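Local coordinates for HD domain protein (Enterococcus faecalis, PDB 4LRL) that probably hydrolyses deoxyribonucleoside triphosphates to the nucleoside and triphosphate, with a metal-bearing HD domain and allosteric sites that bind dGTP and dTTP, at residues Val54-Asp57 / Leu58-Ala62; Glu103-Gln106 / Arg107-Val111; Ala184-Thr188 / Lys189-Asn193; Tyr267-Pro270 / Val271-Gly274. All coordinates share one frame; numbering follows the deposited sequence.

Interaction 1 of 4, residues Val54-Asp57 / Leu58-Ala62; sequences VILD and LINSA. With DGT (2'-deoxyguanosine-5'-triphosphate), chain O.
Asn60 reaches back to Leu56, one helical turn earlier, and forward to the guanine of a bound dGTP. Asn60 CB is 3.4 Å from Leu56 O, an atom that also takes the hydrogen bond from Asn60 N. CG lies beside the backbone N (chi1 -79°), which keeps the amide close to the same carbonyl, with Asn60 CG 3.4 Å from Leu56 O. Asn60 OD1 receives both guanine donors, dGTP N1 at 3.0 Å and dGTP N2 at 3.1 Å, a forked arrangement that reads the Watson-Crick edge of the base. On the other branch Asn60 ND2 passes obliquely by Leu56, 3.8 Å from Leu56 CG, and donates a hydrogen bond to a water, which in turn donates one to Asp57 OD1. That water, together with Gln53, ties Asp57 OD1 in place, while Asp57 OD2 bonds to Tyr29. Beside the amide, Ile59 CG2 comes to 3.6 Å from dGTP O6; the dGTP is also hydrogen-bonded to Arg350 and Lys354 of the second subunit. Ser61, at the N-cap position of the next helix, donates from Ser61 OG to Leu58 O at 2.7 Å. The side chains of Val54 and Leu58 lie side by side, pointing the same way, and their face of helix 53-60 packs on helices 124-133 and 167-175; Ile55 and Ile59 face helix 87-108 and strand 46-52.

Interaction 2 of 4, residues Glu103-Gln106 / Arg107-Val111; sequences EIFQ and RNYSV
Arg107 reaches back along its helix to Glu103, an i to i+4 salt bridge in the last turn of helix 87-108, a helix of the HD domain. Arg107 NH1 meets Glu103 OE2 at 3.3 Å; the oxygen sits in the guanidinium plane but is approached from its anti side, and the two flat groups are turned 65° apart. The other carboxylate oxygen, Glu103 OE1, has a long, weak ion pair with Arg124. Close by, Arg107 of the third subunit brings a second guanidinium near this one; the nearby carboxylate may partly offset the like charges.

Further along, three carbonyls of the last turn, those of Glu103, Ile104 and Phe105, have donors within it. Arg107 N bonds to Glu103 O. Ile104 O takes Asn108 ND2 at 3.2 Å on a lone pair in its carbonyl plane, and also a weak bond from Asn108 N, so one residue supplies both donors. Phe105 O accepts Tyr109 N at 2.9 Å from above the carbonyl plane, as the chain leaves helical geometry. Tyr109 lays its ring beside Phe105, and both touch Pro237 of strand 235-238. The Gln106 amide lies against Ser110, with Gln106 OE1 3.7 Å from Ser110 CB.

Interaction 3 of 4, residues Ala184-Thr188 / Lys189-Asn193; sequences ASVIT and KQYPN
Ser185 O takes two backbone donors from the turn that follows helix 179-187: Gln190 N at 2.7 Å, nearly along the C=O axis, and Tyr191 N at 3.0 Å, from well above the carbonyl plane. The close-packed part lies on this side. Tyr191 CG is swung anti to its backbone N (chi1 -166°), which lays the ring alongside Val186, with Val186 CG2 3.9 Å from Tyr191 CG. Ser185 OG comes to the ring's edge, 3.3 Å from Tyr191 CD1, while its hydrogen bond goes to Lys182 O. Pro192 CD covers part of one ring face, and the phenol OH bonds to Glu123. Val186 continues inward against helices 124-133 and 194-200.

The outer side is looser. Gln190 is exposed, and its extended side chain crosses that of Thr188 at a slant; Thr188 OG1 donates to Gln190 OE1 at 2.8 Å, in the amide plane and on a lone pair. The far end of Lys189 runs off from the turn, although its side chain touches Val197 of helix 194-200.

Lys189 has positive phi (72°), and Lys189 N makes a weak bond of 3.1 Å to Val186 O. Together with the Gln190-Ser185 bond, this is a Schellman motif ending a helix of the HD domain.

Interaction 4 of 4, residues Tyr267-Pro270 / Val271-Gly274; sequences YFHP and VSRG. With TTP (thymidine-5'-triphosphate), chain S; DGT (2'-deoxyguanosine-5'-triphosphate), chain R.
His269 accepts a hydrogen bond from Val271 N, capping the helix that follows, and binds dTTP with the same ring. On the capping side, His269 ND1 is 3.1 Å from Val271 N, which lies near the ring plane. Across the ring, His269 NE2 donates to the alpha-phosphate oxygen O2A of dTTP at 2.8 Å, again at the edge and in plane. CG stands anti to the backbone N (chi1 -158°), which turns the imidazole alongside Val271. With ND1 accepting from Val271 N, the ring is probably protonated at NE2, consistent with its donation to the phosphate oxygen. Ser272 OG is hydrogen-bonded to Thr79, whose backbone O bonds to the dTTP.

This N-cap starts helix 270-291 in the HD-associated region, and two regular backbone bonds follow, Arg273 N to His269 O and Gly274 N to Pro270 O. Pro270 O is also met by Tyr443 OH.

Arg273 makes the side-chain hydrogen bonds back to the preceding loop, its chain bending at chi3 (-88°). Arg273 NE and NH2 both reach Phe268 O at 3.1 Å, side-on, the oxygen lying in the guanidinium plane; NH2 also forms a salt bridge with Asp439.

Among the van der Waals contacts, Val271 CG2 lies 3.7 Å from His269 CE1 and 3.6 Å from the bridging oxygen O3A of a bound dGTP. The dTTP methyl C5M is 3.8 Å from His269 CD2.

In the fold
The four contacts follow one another along the chain without overlap, and none touches another. Interactions 2 and 3 both belong to the HD domain, with centres about 21 Å apart and nearest atoms about 8 Å apart. Interaction 1, on helix 53-60, lies about 21 Å from interaction 3 and about 26 Å from interaction 2, centre to centre; helix 124-133 packs against both 54-62 and 184-193. Interaction 4, in the HD-associated region, is on the opposite side of the chain's centre, about 34 Å from interaction 1, centre to centre. Interactions 1 and 4 line matching halves of a dGTP site, Asn60 of one subunit and Val271 of the other, consistent with allosteric control through the tetramer.

Interaction 1 of 4, residues Val54-Asp57 / Leu58-Ala62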
loop_
_atom_site.group_PDB
_atom_site.type_symbol
_atom_site.label_atom_id
_atom_site.label_comp_id
_atom_site.label_asym_id
_atom_site.label_seq_id
_atom_site.Cartn_x
_atom_site.Cartn_y
_atom_site.Cartn_z
ATOM N N VAL C 54 -20.076 -1.590 -28.992
ATOM C CA VAL C 54 -20.864 -0.439 -28.565
ATOM C C VAL C 54 -20.115 0.379 -27.500
ATOM O O VAL C 54 -20.076 1.611 -27.570
ATOM C CB VAL C 54 -22.255 -0.874 -28.035
ATOM C CG1 VAL C 54 -22.980 0.282 -27.355
ATOM C CG2 VAL C 54 -23.100 -1.437 -29.165
ATOM N N ILE C 55 -19.519 -0.319 -26.531
ATOM C CA ILE C 55 -18.786 0.313 -25.442
ATOM C C ILE C 55 -17.523 1.002 -25.967
ATOM O O ILE C 55 -17.256 2.150 -25.611
ATOM C CB ILE C 55 -18.446 -0.702 -24.313
ATOM C CG1 ILE C 55 -19.727 -1.335 -23.742
ATOM C CG2 ILE C 55 -17.582 -0.050 -23.220
ATOM C CD1 ILE C 55 -20.743 -0.353 -23.146
ATOM N N LEU C 56 -16.767 0.312 -26.823
ATOM C CA LEU C 56 -15.568 0.900 -27.407
ATOM C C LEU C 56 -15.904 2.175 -28.179
ATOM O O LEU C 56 -15.212 3.193 -28.045
ATOM C CB LEU C 56 -14.835 -0.096 -28.306
ATOM C CG LEU C 56 -13.544 0.451 -28.940
ATOM C CD1 LEU C 56 -12.511 0.809 -27.882
ATOM C CD2 LEU C 56 -12.964 -0.509 -29.948
ATOM N N ASP C 57 -16.976 2.109 -28.970
ATOM C CA ASP C 57 -17.445 3.264 -29.739
ATOM C C ASP C 57 -17.880 4.418 -28.835
ATOM O O ASP C 57 -17.614 5.584 -29.139
ATOM C CB ASP C 57 -18.594 2.876 -30.673
ATOM C CG ASP C 57 -18.145 2.019 -31.840
ATOM O OD1 ASP C 57 -16.929 1.958 -32.127
ATOM O OD2 ASP C 57 -19.022 1.411 -32.481
ATOM N N LEU C 58 -18.551 4.097 -27.733
ATOM C CA LEU C 58 -18.985 5.135 -26.801
ATOM C C LEU C 58 -17.786 5.830 -26.166
ATOM O O LEU C 58 -17.762 7.060 -26.078
ATOM C CB LEU C 58 -19.936 4.581 -25.738
ATOM C CG LEU C 58 -21.384 4.313 -26.180
ATOM C CD1 LEU C 58 -22.151 3.610 -25.063
ATOM C CD2 LEU C 58 -22.120 5.584 -26.616
ATOM N N ILE C 59 -16.790 5.041 -25.751
ATOM C CA ILE C 59 -15.552 5.570 -25.180
ATOM C C ILE C 59 -14.861 6.496 -26.165
ATOM O O ILE C 59 -14.382 7.559 -25.798
ATOM C CB ILE C 59 -14.586 4.423 -24.762
ATOM C CG1 ILE C 59 -15.169 3.667 -23.561
ATOM C CG2 ILE C 59 -13.168 4.967 -24.478
ATOM C CD1 ILE C 59 -14.454 2.388 -23.202
ATOM N N ASN C 60 -14.842 6.080 -27.426
ATOM C CA ASN C 60 -14.182 6.814 -28.489
ATOM C C ASN C 60 -14.956 8.035 -28.977
ATOM O O ASN C 60 -14.397 8.864 -29.705
ATOM C CB ASN C 60 -13.872 5.876 -29.662
ATOM C CG ASN C 60 -12.644 5.019 -29.415
ATOM O OD1 ASN C 60 -11.812 5.325 -28.555
ATOM N ND2 ASN C 60 -12.516 3.941 -30.184
ATOM N N SER C 61 -16.226 8.141 -28.575
ATOM C CA SER C 61 -17.122 9.207 -29.046
ATOM C C SER C 61 -16.714 10.592 -28.523
ATOM O O SER C 61 -16.098 10.696 -27.465
ATOM C CB SER C 61 -18.571 8.909 -28.647
ATOM O OG SER C 61 -18.807 9.267 -27.295
ATOM N N ALA C 62 -17.088 11.640 -29.263
ATOM C CA ALA C 62 -16.674 13.018 -28.978
ATOM C C ALA C 62 -17.067 13.515 -27.590
ATOM O O ALA C 62 -16.293 14.207 -26.933
ATOM C CB ALA C 62 -17.225 13.964 -30.042
HETATM P PG DGT O . -6.965 -0.479 -32.519
HETATM O O1G DGT O . -7.388 -0.094 -33.923
HETATM O O2G DGT O . -8.027 -0.280 -31.461
HETATM O O3G DGT O . -6.256 -1.818 -32.463
HETATM O O3B DGT O . -5.851 0.630 -32.150
HETATM P PB DGT O . -4.735 0.359 -31.019
HETATM O O1B DGT O . -5.217 -0.724 -30.089
HETATM O O2B DGT O . -3.398 0.207 -31.710
HETATM O O3A DGT O . -4.688 1.782 -30.250
HETATM P PA DGT O . -5.930 2.443 -29.466
HETATM O O1A DGT O . -7.117 1.530 -29.437
HETATM O O2A DGT O . -6.116 3.850 -29.973
HETATM O "O5'" DGT O . -5.341 2.529 -27.970
HETATM C "C5'" DGT O . -4.604 1.439 -27.412
HETATM C "C4'" DGT O . -4.265 1.715 -25.952
HETATM O "O4'" DGT O . -4.766 2.990 -25.555
HETATM C "C3'" DGT O . -4.916 0.686 -25.040
HETATM O "O3'" DGT O . -3.924 0.163 -24.138
HETATM C "C2'" DGT O . -5.995 1.434 -24.275
HETATM C "C1'" DGT O . -5.480 2.864 -24.323
HETATM N N9 DGT O . -6.526 3.916 -24.236
HETATM C C8 DGT O . -6.617 4.822 -23.250
HETATM N N7 DGT O . -7.655 5.669 -23.441
HETATM C C5 DGT O . -8.248 5.301 -24.583
HETATM C C6 DGT O . -9.406 5.775 -25.363
HETATM O O6 DGT O . -10.068 6.757 -24.964
HETATM N N1 DGT O . -9.702 5.123 -26.497
HETATM C C2 DGT O . -8.987 4.065 -26.940
HETATM N N2 DGT O . -9.350 3.459 -28.092
HETATM N N3 DGT O . -7.907 3.578 -26.270
HETATM C C4 DGT O . -7.503 4.146 -25.105
HETATM O O HOH W 1 -14.540 3.182 -31.945
#

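Interaction 2 of 4, residues Glu103-Gln106 / Arg107-Val111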
loop_
_atom_site.group_PDB
_atom_site.type_symbol
_atom_site.label_atom_id
_atom_site.label_comp_id
_atom_site.label_asym_id
_atom_site.label_seq_id
_atom_site.Cartn_x
_atom_site.Cartn_y
_atom_site.Cartn_z
ATOM N N GLU C 103 -20.969 -9.396 -14.258
ATOM C CA GLU C 103 -20.265 -10.653 -14.451
ATOM C C GLU C 103 -20.557 -11.612 -13.291
ATOM O O GLU C 103 -20.930 -12.764 -13.512
ATOM C CB GLU C 103 -18.762 -10.379 -14.581
ATOM C CG GLU C 103 -17.943 -11.559 -15.044
ATOM C CD GLU C 103 -18.019 -11.811 -16.546
ATOM O OE1 GLU C 103 -18.239 -10.857 -17.320
ATOM O OE2 GLU C 103 -17.837 -12.975 -16.955
ATOM N N ILE C 104 -20.405 -11.113 -12.066
ATOM C CA ILE C 104 -20.707 -11.867 -10.848
ATOM C C ILE C 104 -22.195 -12.240 -10.782
ATOM O O ILE C 104 -22.546 -13.374 -10.456
ATOM C CB ILE C 104 -20.274 -11.059 -9.590
ATOM C CG1 ILE C 104 -18.743 -11.018 -9.489
ATOM C CG2 ILE C 104 -20.860 -11.639 -8.313
ATOM C CD1 ILE C 104 -18.197 -9.851 -8.656
ATOM N N PHE C 105 -23.053 -11.280 -11.112
ATOM C CA PHE C 105 -24.502 -11.481 -11.105
ATOM C C PHE C 105 -24.886 -12.584 -12.072
ATOM O O PHE C 105 -25.730 -13.431 -11.755
ATOM C CB PHE C 105 -25.222 -10.188 -11.492
ATOM C CG PHE C 105 -25.495 -9.253 -10.336
ATOM C CD1 PHE C 105 -26.441 -8.236 -10.468
ATOM C CD2 PHE C 105 -24.826 -9.392 -9.115
ATOM C CE1 PHE C 105 -26.713 -7.359 -9.416
ATOM C CE2 PHE C 105 -25.087 -8.522 -8.052
ATOM C CZ PHE C 105 -26.039 -7.500 -8.204
ATOM N N GLN C 106 -24.262 -12.577 -13.251
ATOM C CA GLN C 106 -24.613 -13.542 -14.288
ATOM C C GLN C 106 -24.181 -14.959 -13.931
ATOM O O GLN C 106 -24.959 -15.898 -14.097
ATOM C CB GLN C 106 -24.089 -13.112 -15.671
ATOM C CG GLN C 106 -24.275 -14.142 -16.812
ATOM C CD GLN C 106 -25.704 -14.703 -16.943
ATOM O OE1 GLN C 106 -26.688 -14.068 -16.548
ATOM N NE2 GLN C 106 -25.812 -15.904 -17.507
ATOM N N ARG C 107 -22.970 -15.119 -13.406
ATOM C CA ARG C 107 -22.482 -16.478 -13.140
ATOM C C ARG C 107 -22.931 -17.108 -11.806
ATOM O O ARG C 107 -22.803 -18.314 -11.623
ATOM C CB ARG C 107 -20.963 -16.597 -13.370
ATOM C CG ARG C 107 -20.085 -16.375 -12.159
ATOM C CD ARG C 107 -18.618 -16.667 -12.494
ATOM N NE ARG C 107 -18.057 -15.713 -13.459
ATOM C CZ ARG C 107 -16.944 -15.004 -13.272
ATOM N NH1 ARG C 107 -16.525 -14.177 -14.222
ATOM N NH2 ARG C 107 -16.236 -15.123 -12.150
ATOM N N ASN C 108 -23.472 -16.303 -10.894
ATOM C CA ASN C 108 -23.878 -16.809 -9.580
ATOM C C ASN C 108 -25.358 -16.602 -9.258
ATOM O O ASN C 108 -25.948 -17.369 -8.492
ATOM C CB ASN C 108 -23.012 -16.198 -8.471
ATOM C CG ASN C 108 -21.545 -16.558 -8.605
ATOM O OD1 ASN C 108 -21.147 -17.704 -8.409
ATOM N ND2 ASN C 108 -20.735 -15.575 -8.943
ATOM N N TYR C 109 -25.955 -15.567 -9.841
ATOM C CA TYR C 109 -27.328 -15.204 -9.497
ATOM C C TYR C 109 -28.198 -14.918 -10.713
ATOM O O TYR C 109 -29.009 -13.994 -10.692
ATOM C CB TYR C 109 -27.334 -13.990 -8.564
ATOM C CG TYR C 109 -26.366 -14.082 -7.414
ATOM C CD1 TYR C 109 -25.192 -13.338 -7.414
ATOM C CD2 TYR C 109 -26.621 -14.914 -6.326
ATOM C CE1 TYR C 109 -24.288 -13.415 -6.361
ATOM C CE2 TYR C 109 -25.722 -15.006 -5.270
ATOM C CZ TYR C 109 -24.555 -14.251 -5.299
ATOM O OH TYR C 109 -23.670 -14.328 -4.257
ATOM N N SER C 110 -28.024 -15.699 -11.773
ATOM C CA SER C 110 -28.807 -15.508 -12.994
ATOM C C SER C 110 -30.278 -15.857 -12.736
ATOM O O SER C 110 -30.604 -16.523 -11.745
ATOM C CB SER C 110 -28.248 -16.363 -14.132
ATOM O OG SER C 110 -28.694 -17.706 -14.026
ATOM N N VAL C 111 -31.157 -15.397 -13.624
ATOM C CA VAL C 111 -32.582 -15.730 -13.538
ATOM C C VAL C 111 -32.790 -17.240 -13.689
ATOM O O VAL C 111 -33.711 -17.804 -13.096
ATOM C CB VAL C 111 -33.436 -14.917 -14.549
ATOM C CG1 VAL C 111 -34.851 -15.483 -14.667
ATOM C CG2 VAL C 111 -33.495 -13.457 -14.126
#

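Interaction 3 of 4, residues Ala184-Thr188 / Lys189-Asn193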
loop_
_atom_site.group_PDB
_atom_site.type_symbol
_atom_site.label_atom_id
_atom_site.label_comp_id
_atom_site.label_asym_id
_atom_site.label_seq_id
_atom_site.Cartn_x
_atom_site.Cartn_y
_atom_site.Cartn_z
ATOM N N ALA C 184 -31.226 6.667 -21.123
ATOM C CA ALA C 184 -31.501 7.900 -20.397
ATOM C C ALA C 184 -32.377 7.642 -19.179
ATOM O O ALA C 184 -32.165 8.244 -18.124
ATOM C CB ALA C 184 -32.148 8.928 -21.325
ATOM N N SER C 185 -33.345 6.735 -19.329
ATOM C CA SER C 185 -34.256 6.347 -18.249
ATOM C C SER C 185 -33.577 5.652 -17.068
ATOM O O SER C 185 -34.104 5.681 -15.948
ATOM C CB SER C 185 -35.385 5.460 -18.792
ATOM O OG SER C 185 -34.919 4.168 -19.151
ATOM N N VAL C 186 -32.428 5.025 -17.310
ATOM C CA VAL C 186 -31.655 4.415 -16.228
ATOM C C VAL C 186 -31.083 5.521 -15.359
ATOM O O VAL C 186 -31.113 5.439 -14.134
ATOM C CB VAL C 186 -30.499 3.501 -16.738
ATOM C CG1 VAL C 186 -29.689 2.951 -15.563
ATOM C CG2 VAL C 186 -31.038 2.358 -17.559
ATOM N N ILE C 187 -30.573 6.557 -16.018
ATOM C CA ILE C 187 -29.963 7.694 -15.346
ATOM C C ILE C 187 -31.006 8.532 -14.604
ATOM O O ILE C 187 -30.752 8.999 -13.500
ATOM C CB ILE C 187 -29.117 8.533 -16.349
ATOM C CG1 ILE C 187 -27.815 7.789 -16.654
ATOM C CG2 ILE C 187 -28.785 9.908 -15.793
ATOM C CD1 ILE C 187 -27.370 7.904 -18.072
ATOM N N THR C 188 -32.185 8.699 -15.199
ATOM C CA THR C 188 -33.259 9.435 -14.547
ATOM C C THR C 188 -33.975 8.548 -13.532
ATOM O O THR C 188 -34.872 9.007 -12.817
ATOM C CB THR C 188 -34.284 9.996 -15.559
ATOM O OG1 THR C 188 -35.011 8.919 -16.160
ATOM C CG2 THR C 188 -33.593 10.818 -16.635
ATOM N N LYS C 189 -33.581 7.273 -13.492
ATOM C CA LYS C 189 -34.060 6.302 -12.497
ATOM C C LYS C 189 -35.513 5.904 -12.747
ATOM O O LYS C 189 -36.230 5.499 -11.828
ATOM C CB LYS C 189 -33.872 6.828 -11.064
ATOM C CG LYS C 189 -32.454 7.323 -10.749
ATOM C CD LYS C 189 -32.370 7.950 -9.359
ATOM C CE LYS C 189 -32.133 6.879 -8.289
ATOM N NZ LYS C 189 -32.659 7.265 -6.945
ATOM N N GLN C 190 -35.939 6.010 -14.000
ATOM C CA GLN C 190 -37.308 5.683 -14.359
ATOM C C GLN C 190 -37.425 4.307 -15.006
ATOM O O GLN C 190 -38.518 3.749 -15.104
ATOM C CB GLN C 190 -37.903 6.778 -15.248
ATOM C CG GLN C 190 -38.183 8.079 -14.490
ATOM C CD GLN C 190 -38.537 9.242 -15.408
ATOM O OE1 GLN C 190 -37.694 9.730 -16.162
ATOM N NE2 GLN C 190 -39.783 9.698 -15.335
ATOM N N TYR C 191 -36.289 3.759 -15.424
ATOM C CA TYR C 191 -36.217 2.404 -15.998
ATOM C C TYR C 191 -36.815 1.343 -15.054
ATOM O O TYR C 191 -36.556 1.379 -13.848
ATOM C CB TYR C 191 -34.754 2.074 -16.340
ATOM C CG TYR C 191 -34.584 0.863 -17.229
ATOM C CD1 TYR C 191 -34.988 0.895 -18.565
ATOM C CD2 TYR C 191 -34.011 -0.312 -16.741
ATOM C CE1 TYR C 191 -34.828 -0.203 -19.384
ATOM C CE2 TYR C 191 -33.844 -1.416 -17.556
ATOM C CZ TYR C 191 -34.252 -1.355 -18.874
ATOM O OH TYR C 191 -34.102 -2.444 -19.689
ATOM N N PRO C 192 -37.610 0.395 -15.598
ATOM C CA PRO C 192 -38.406 -0.504 -14.744
ATOM C C PRO C 192 -37.637 -1.553 -13.925
ATOM O O PRO C 192 -38.193 -2.097 -12.969
ATOM C CB PRO C 192 -39.352 -1.202 -15.742
ATOM C CG PRO C 192 -39.228 -0.437 -17.022
ATOM C CD PRO C 192 -37.850 0.120 -17.024
ATOM N N ASN C 193 -36.393 -1.840 -14.285
ATOM C CA ASN C 193 -35.602 -2.845 -13.581
ATOM C C ASN C 193 -34.760 -2.232 -12.452
ATOM O O ASN C 193 -33.728 -1.591 -12.714
ATOM C CB ASN C 193 -34.722 -3.607 -14.582
ATOM C CG ASN C 193 -34.166 -4.907 -14.020
ATOM O OD1 ASN C 193 -34.072 -5.095 -12.803
ATOM N ND2 ASN C 193 -33.775 -5.809 -14.915
#

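Interaction 4 of 4, residues Tyr267-Pro270 / Val271-Gly274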
loop_
_atom_site.group_PDB
_atom_site.type_symbol
_atom_site.label_atom_id
_atom_site.label_comp_id
_atom_site.label_asym_id
_atom_site.label_seq_id
_atom_site.Cartn_x
_atom_site.Cartn_y
_atom_site.Cartn_z
ATOM N N TYR C 267 -13.771 16.346 0.528
ATOM C CA TYR C 267 -14.808 17.100 -0.168
ATOM C C TYR C 267 -15.211 18.381 0.558
ATOM O O TYR C 267 -15.518 19.377 -0.092
ATOM C CB TYR C 267 -16.046 16.226 -0.478
ATOM C CG TYR C 267 -15.738 14.917 -1.211
ATOM C CD1 TYR C 267 -16.446 13.754 -0.922
ATOM C CD2 TYR C 267 -14.731 14.843 -2.175
ATOM C CE1 TYR C 267 -16.170 12.558 -1.577
ATOM C CE2 TYR C 267 -14.444 13.645 -2.827
ATOM C CZ TYR C 267 -15.173 12.509 -2.520
ATOM O OH TYR C 267 -14.896 11.318 -3.160
ATOM N N PHE C 268 -15.196 18.358 1.889
ATOM C CA PHE C 268 -15.649 19.501 2.679
ATOM C C PHE C 268 -14.515 20.447 3.076
ATOM O O PHE C 268 -14.743 21.384 3.841
ATOM C CB PHE C 268 -16.388 19.051 3.947
ATOM C CG PHE C 268 -17.677 18.298 3.688
ATOM C CD1 PHE C 268 -18.238 18.231 2.412
ATOM C CD2 PHE C 268 -18.348 17.679 4.745
ATOM C CE1 PHE C 268 -19.437 17.553 2.190
ATOM C CE2 PHE C 268 -19.548 16.999 4.536
ATOM C CZ PHE C 268 -20.088 16.933 3.251
ATOM N N HIS C 269 -13.303 20.208 2.560
ATOM C CA HIS C 269 -12.130 20.981 2.971
ATOM C C HIS C 269 -12.305 22.476 2.735
ATOM O O HIS C 269 -12.627 22.896 1.619
ATOM C CB HIS C 269 -10.851 20.503 2.284
ATOM C CG HIS C 269 -9.610 20.883 3.028
ATOM N ND1 HIS C 269 -9.125 22.173 3.058
ATOM C CD2 HIS C 269 -8.780 20.151 3.810
ATOM C CE1 HIS C 269 -8.043 22.217 3.818
ATOM N NE2 HIS C 269 -7.810 21.001 4.282
ATOM N N PRO C 270 -12.090 23.283 3.790
ATOM C CA PRO C 270 -12.264 24.751 3.725
ATOM C C PRO C 270 -11.407 25.459 2.671
ATOM O O PRO C 270 -11.869 26.403 2.041
ATOM C CB PRO C 270 -11.870 25.222 5.127
ATOM C CG PRO C 270 -12.037 24.000 6.012
ATOM C CD PRO C 270 -11.756 22.815 5.151
ATOM N N VAL C 271 -10.163 25.030 2.483
ATOM C CA VAL C 271 -9.294 25.728 1.545
ATOM C C VAL C 271 -9.809 25.507 0.118
ATOM O O VAL C 271 -9.897 26.448 -0.665
ATOM C CB VAL C 271 -7.825 25.325 1.719
ATOM C CG1 VAL C 271 -6.961 25.944 0.651
ATOM C CG2 VAL C 271 -7.332 25.736 3.102
ATOM N N SER C 272 -10.206 24.279 -0.197
ATOM C CA SER C 272 -10.788 23.982 -1.508
ATOM C C SER C 272 -12.051 24.791 -1.740
ATOM O O SER C 272 -12.265 25.320 -2.838
ATOM C CB SER C 272 -11.113 22.496 -1.635
ATOM O OG SER C 272 -9.977 21.739 -1.290
ATOM N N ARG C 273 -12.889 24.872 -0.713
ATOM C CA ARG C 273 -14.096 25.666 -0.795
ATOM C C ARG C 273 -13.808 27.174 -0.902
ATOM O O ARG C 273 -14.585 27.913 -1.515
ATOM C CB ARG C 273 -15.019 25.354 0.372
ATOM C CG ARG C 273 -15.659 23.968 0.284
ATOM C CD ARG C 273 -16.875 23.943 1.166
ATOM N NE ARG C 273 -16.542 23.569 2.529
ATOM C CZ ARG C 273 -17.232 23.929 3.608
ATOM N NH1 ARG C 273 -18.306 24.708 3.508
ATOM N NH2 ARG C 273 -16.826 23.512 4.799
ATOM N N GLY C 274 -12.692 27.613 -0.324
ATOM C CA GLY C 274 -12.197 28.975 -0.502
ATOM C C GLY C 274 -11.906 29.324 -1.951
ATOM O O GLY C 274 -12.211 30.429 -2.406
HETATM P PA TTP S . -4.072 21.323 6.155
HETATM O O1A TTP S . -3.148 22.470 5.839
HETATM O O2A TTP S . -5.543 21.461 5.873
HETATM O O3A TTP S . -3.927 20.857 7.700
HETATM P PB TTP S . -2.569 20.692 8.587
HETATM O O1B TTP S . -1.545 19.920 7.788
HETATM O O2B TTP S . -2.975 20.080 9.910
HETATM O O3B TTP S . -1.976 22.193 8.841
HETATM P PG TTP S . -2.742 23.635 8.759
HETATM O O1G TTP S . -1.903 24.510 9.675
HETATM O O2G TTP S . -4.155 23.378 9.258
HETATM O O3G TTP S . -2.663 24.092 7.321
HETATM O "O5'" TTP S . -3.549 20.044 5.337
HETATM C "C5'" TTP S . -2.313 20.033 4.621
HETATM C "C4'" TTP S . -2.292 18.835 3.681
HETATM O "O4'" TTP S . -2.764 17.679 4.380
HETATM C "C3'" TTP S . -3.204 19.056 2.485
HETATM O "O3'" TTP S . -2.574 18.675 1.267
HETATM C "C2'" TTP S . -4.370 18.119 2.700
HETATM C "C1'" TTP S . -3.846 17.073 3.670
HETATM N N1 TTP S . -4.922 16.645 4.568
HETATM C C2 TTP S . -5.230 15.255 4.720
HETATM O O2 TTP S . -4.580 14.376 4.098
HETATM N N3 TTP S . -6.230 14.879 5.548
HETATM C C4 TTP S . -6.940 15.804 6.224
HETATM O O4 TTP S . -7.861 15.418 6.982
HETATM C C5 TTP S . -6.656 17.175 6.088
HETATM C C5M TTP S . -7.435 18.238 6.834
HETATM C C6 TTP S . -5.630 17.576 5.240
HETATM P PG DGT R . -1.669 28.933 6.375
HETATM O O1G DGT R . -1.556 27.758 7.331
HETATM O O2G DGT R . -1.962 30.256 7.068
HETATM O O3G DGT R . -0.565 28.995 5.331
HETATM O O3B DGT R . -2.995 28.705 5.478
HETATM P PB DGT R . -3.767 27.307 5.394
HETATM O O1B DGT R . -5.064 27.429 6.150
HETATM O O2B DGT R . -2.817 26.177 5.702
HETATM O O3A DGT R . -4.129 27.237 3.834
HETATM P PA DGT R . -3.102 26.926 2.641
HETATM O O1A DGT R . -3.492 27.836 1.510
HETATM O O2A DGT R . -1.671 26.883 3.068
HETATM O "O5'" DGT R . -3.539 25.441 2.186
HETATM C "C5'" DGT R . -3.742 24.367 3.098
HETATM C "C4'" DGT R . -3.047 23.106 2.588
HETATM O "O4'" DGT R . -3.208 22.898 1.175
HETATM C "C3'" DGT R . -1.540 23.206 2.773
HETATM O "O3'" DGT R . -1.138 22.993 4.138
HETATM C "C2'" DGT R . -1.012 22.185 1.774
HETATM C "C1'" DGT R . -2.099 22.122 0.699
HETATM N N9 DGT R . -1.623 22.639 -0.608
HETATM C C8 DGT R . -1.707 21.976 -1.780
HETATM N N7 DGT R . -1.198 22.702 -2.812
HETATM C C5 DGT R . -0.777 23.869 -2.292
HETATM C C6 DGT R . -0.119 25.104 -2.806
HETATM O O6 DGT R . 0.168 25.270 -4.008
HETATM N N1 DGT R . 0.154 26.077 -1.948
HETATM C C2 DGT R . -0.115 25.987 -0.640
HETATM N N2 DGT R . 0.216 27.041 0.133
HETATM N N3 DGT R . -0.717 24.901 -0.083
HETATM C C4 DGT R . -1.058 23.823 -0.847
#